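Local coordinates for SPbeta prophage-derived uncharacterized protein YomS (Bacillus subtilis, PDB 6I5O) that is of unknown function but comes from a prophage lytic cassette, possibly with a role in host lysis, and forms an all-beta domain in a five-chain assembly, at residues T16-H21 against E31-G36. Sequence-based numbering, arbitrary orientation.
Sequences TSFTFH and EEFVVG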
ATOM      1  N   THR A  16      17.587  -1.977  10.146  1.00 14.32           N
ATOM      2  CA  THR A  16      18.655  -1.516  11.076  1.00 15.50           C
ATOM      3  C   THR A  16      18.101  -0.365  11.888  1.00 16.12           C
ATOM      4  O   THR A  16      17.040   0.174  11.649  1.00 16.79           O
ATOM      5  CB  THR A  16      19.959  -1.244  10.310  1.00 17.05           C
ATOM      6  OG1 THR A  16      20.993  -1.275  11.327  1.00 20.33           O
ATOM      7  CG2 THR A  16      19.906   0.049   9.550  1.00 17.58           C
ATOM      8  N   SER A  17      18.887   0.005  12.903  0.60 17.00           N
ATOM      9  CA  SER A  17      18.587   1.116  13.824  0.60 17.89           C
ATOM     10  C   SER A  17      19.570   2.246  13.550  0.60 17.65           C
ATOM     11  O   SER A  17      20.656   2.001  13.001  0.60 19.41           O
ATOM     12  CB  SER A  17      18.657   0.652  15.247  0.60 19.01           C
ATOM     13  OG  SER A  17      17.716  -0.385  15.486  0.60 19.78           O
ATOM     14  N   PHE A  18      19.153   3.466  13.827  1.00 16.50           N
ATOM     15  CA  PHE A  18      20.023   4.644  13.642  1.00 17.25           C
ATOM     16  C   PHE A  18      19.684   5.665  14.709  1.00 17.06           C
ATOM     17  O   PHE A  18      18.516   5.960  14.968  1.00 16.78           O
ATOM     18  CB  PHE A  18      19.856   5.252  12.247  1.00 16.78           C
ATOM     19  CG  PHE A  18      20.861   6.328  11.975  1.00 17.29           C
ATOM     20  CD1 PHE A  18      22.182   6.005  11.656  1.00 18.38           C
ATOM     21  CD2 PHE A  18      20.479   7.656  11.982  1.00 16.61           C
ATOM     22  CE1 PHE A  18      23.107   7.002  11.426  1.00 18.63           C
ATOM     23  CE2 PHE A  18      21.422   8.657  11.722  1.00 17.53           C
ATOM     24  CZ  PHE A  18      22.691   8.314  11.406  1.00 18.34           C
ATOM     25  N   THR A  19      20.728   6.235  15.295  1.00 17.36           N
ATOM     26  CA  THR A  19      20.548   7.352  16.236  1.00 17.66           C
ATOM     27  C   THR A  19      20.774   8.686  15.542  1.00 17.37           C
ATOM     28  O   THR A  19      21.901   8.986  15.145  1.00 17.98           O
ATOM     29  CB  THR A  19      21.465   7.172  17.452  1.00 18.84           C
ATOM     30  OG1 THR A  19      21.020   5.988  18.118  1.00 19.23           O
ATOM     31  CG2 THR A  19      21.375   8.350  18.393  1.00 19.91           C
ATOM     32  N   PHE A  20      19.747   9.516  15.482  1.00 15.88           N
ATOM     33  CA  PHE A  20      19.862  10.897  14.966  1.00 15.81           C
ATOM     34  C   PHE A  20      20.405  11.803  16.067  1.00 16.23           C
ATOM     35  O   PHE A  20      21.258  12.662  15.798  1.00 16.52           O
ATOM     36  CB  PHE A  20      18.539  11.386  14.414  1.00 15.49           C
ATOM     37  CG  PHE A  20      18.001  10.565  13.270  1.00 14.58           C
ATOM     38  CD1 PHE A  20      18.418  10.793  11.985  1.00 14.28           C
ATOM     39  CD2 PHE A  20      17.119   9.506  13.494  1.00 14.34           C
ATOM     40  CE1 PHE A  20      17.913  10.052  10.933  1.00 14.12           C
ATOM     41  CE2 PHE A  20      16.587   8.782  12.430  1.00 14.43           C
ATOM     42  CZ  PHE A  20      17.032   9.035  11.158  1.00 14.20           C
ATOM     43  N   HIS A  21      19.850  11.663  17.264  1.00 16.18           N
ATOM     44  CA  HIS A  21      20.255  12.421  18.480  1.00 17.72           C
ATOM     45  C   HIS A  21      20.275  11.466  19.664  1.00 19.04           C
ATOM     46  O   HIS A  21      19.278  10.862  19.995  1.00 18.25           O
ATOM     47  CB  HIS A  21      19.278  13.549  18.789  1.00 17.14           C
ATOM     48  CG  HIS A  21      19.257  14.604  17.752  1.00 17.05           C
ATOM     49  ND1 HIS A  21      20.084  15.687  17.787  1.00 17.75           N
ATOM     50  CD2 HIS A  21      18.507  14.724  16.638  1.00 16.34           C
ATOM     51  CE1 HIS A  21      19.798  16.456  16.751  1.00 17.06           C
ATOM     52  NE2 HIS A  21      18.853  15.888  16.009  1.00 16.38           N
ATOM     53  N   GLU A  31      22.728  13.670  13.425  1.00 19.68           N
ATOM     54  CA  GLU A  31      23.368  12.786  12.428  1.00 19.79           C
ATOM     55  C   GLU A  31      22.393  12.546  11.284  1.00 18.28           C
ATOM     56  O   GLU A  31      21.163  12.484  11.532  1.00 18.55           O
ATOM     57  CB  GLU A  31      23.796  11.466  13.054  1.00 21.27           C
ATOM     58  CG  GLU A  31      24.730  11.672  14.193  1.00 24.98           C
ATOM     59  CD  GLU A  31      26.016  12.332  13.727  1.00 27.57           C
ATOM     60  OE1 GLU A  31      26.571  11.937  12.695  1.00 29.30           O
ATOM     61  OE2 GLU A  31      26.487  13.259  14.398  1.00 36.21           O
ATOM     62  N   GLU A  32      22.935  12.477  10.088  1.00 17.73           N
ATOM     63  CA  GLU A  32      22.104  12.249   8.886  1.00 16.93           C
ATOM     64  C   GLU A  32      22.163  10.784   8.519  1.00 16.58           C
ATOM     65  O   GLU A  32      23.245  10.143   8.556  1.00 18.36           O
ATOM     66  CB  GLU A  32      22.663  13.042   7.702  1.00 18.40           C
ATOM     67  CG  GLU A  32      22.548  14.542   7.894  1.00 20.68           C
ATOM     68  CD  GLU A  32      23.138  15.332   6.741  1.00 23.31           C
ATOM     69  OE1 GLU A  32      24.186  14.980   6.265  1.00 24.42           O
ATOM     70  OE2 GLU A  32      22.564  16.278   6.353  1.00 30.40           O
ATOM     71  N   PHE A  33      21.024  10.231   8.137  1.00 15.00           N
ATOM     72  CA  PHE A  33      20.944   8.808   7.743  1.00 14.67           C
ATOM     73  C   PHE A  33      20.982   8.736   6.225  1.00 13.57           C
ATOM     74  O   PHE A  33      20.128   9.358   5.588  1.00 13.86           O
ATOM     75  CB  PHE A  33      19.698   8.150   8.287  1.00 14.91           C
ATOM     76  CG  PHE A  33      19.604   6.706   7.913  1.00 15.36           C
ATOM     77  CD1 PHE A  33      20.437   5.792   8.508  1.00 16.96           C
ATOM     78  CD2 PHE A  33      18.682   6.247   6.967  1.00 15.50           C
ATOM     79  CE1 PHE A  33      20.379   4.443   8.160  1.00 17.99           C
ATOM     80  CE2 PHE A  33      18.638   4.888   6.651  1.00 15.76           C
ATOM     81  CZ  PHE A  33      19.530   4.014   7.224  1.00 16.81           C
ATOM     82  N   VAL A  34      21.926   7.983   5.718  1.00 13.36           N
ATOM     83  CA  VAL A  34      22.003   7.633   4.287  1.00 13.33           C
ATOM     84  C   VAL A  34      21.022   6.505   4.034  1.00 12.43           C
ATOM     85  O   VAL A  34      21.188   5.392   4.573  1.00 13.04           O
ATOM     86  CB  VAL A  34      23.415   7.267   3.878  1.00 14.32           C
ATOM     87  CG1 VAL A  34      23.508   6.765   2.441  1.00 14.69           C
ATOM     88  CG2 VAL A  34      24.346   8.447   4.117  1.00 15.05           C
ATOM     89  N   VAL A  35      19.994   6.763   3.221  1.00 11.87           N
ATOM     90  CA  VAL A  35      18.885   5.807   3.037  1.00 11.39           C
ATOM     91  C   VAL A  35      19.377   4.492   2.466  1.00 11.29           C
ATOM     92  O   VAL A  35      18.863   3.447   2.879  1.00 10.87           O
ATOM     93  CB  VAL A  35      17.819   6.501   2.186  1.00 11.14           C
ATOM     94  CG1 VAL A  35      16.757   5.460   1.786  1.00 11.28           C
ATOM     95  CG2 VAL A  35      17.170   7.658   2.949  1.00 11.69           C
ATOM     96  N   GLY A  36      20.302   4.511   1.510  1.00 11.24           N
ATOM     97  CA  GLY A  36      20.822   3.261   0.969  1.00 11.45           C
ATOM     98  C   GLY A  36      19.716   2.421   0.338  1.00 10.94           C
ATOM     99  O   GLY A  36      19.041   2.969  -0.567  1.00 10.79           O
TER
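Phe-18 and Phe-33 meet obliquely, with ring planes 57° apart, and show how two strands that share no backbone ladder can be joined through aromatic side chains. CD1 of Phe-33 sits over one face of the Phe-18 ring, 3.5 Å from CG of Phe-18 and offset toward the rim, while CB of Phe-33 makes a CH-pi contact with the same ring, 4.1 Å from its centroid. Both side chains leave the backbone toward the other segment, and CG trans to the main-chain N (chi1 -172° in Phe-18) carries each ring on toward its partner. Phe-20 closes the tight part: its CE1 touches Phe-33 CB at 3.7 Å, and CD2 of Phe-18 rests above the middle of its ring. Phe-20 also meets Phe-101 edge-to-face. At this point the chain turns a corner through a classic beta bulge, in which Phe-20 and His-21 both face Val-112. Strand 8-19 pairs with strand 110-117, whereas strand 33-34 pairs with strand 98-107, and the three phenylalanines pack between the two segments. Beside the bulge, Glu-31 N donates a nearly straight hydrogen bond to a lone pair of Phe-20 O (3.0 Å, 171°). Packing thins toward solvent at Glu-31, which offers CB to CZ of Phe-18 at 3.7 Å, but then bends at chi2 and carries its carboxylate away; Glu-32, by contrast, points away from segment 16-21 from CB on and forms a salt bridge with Lys-98.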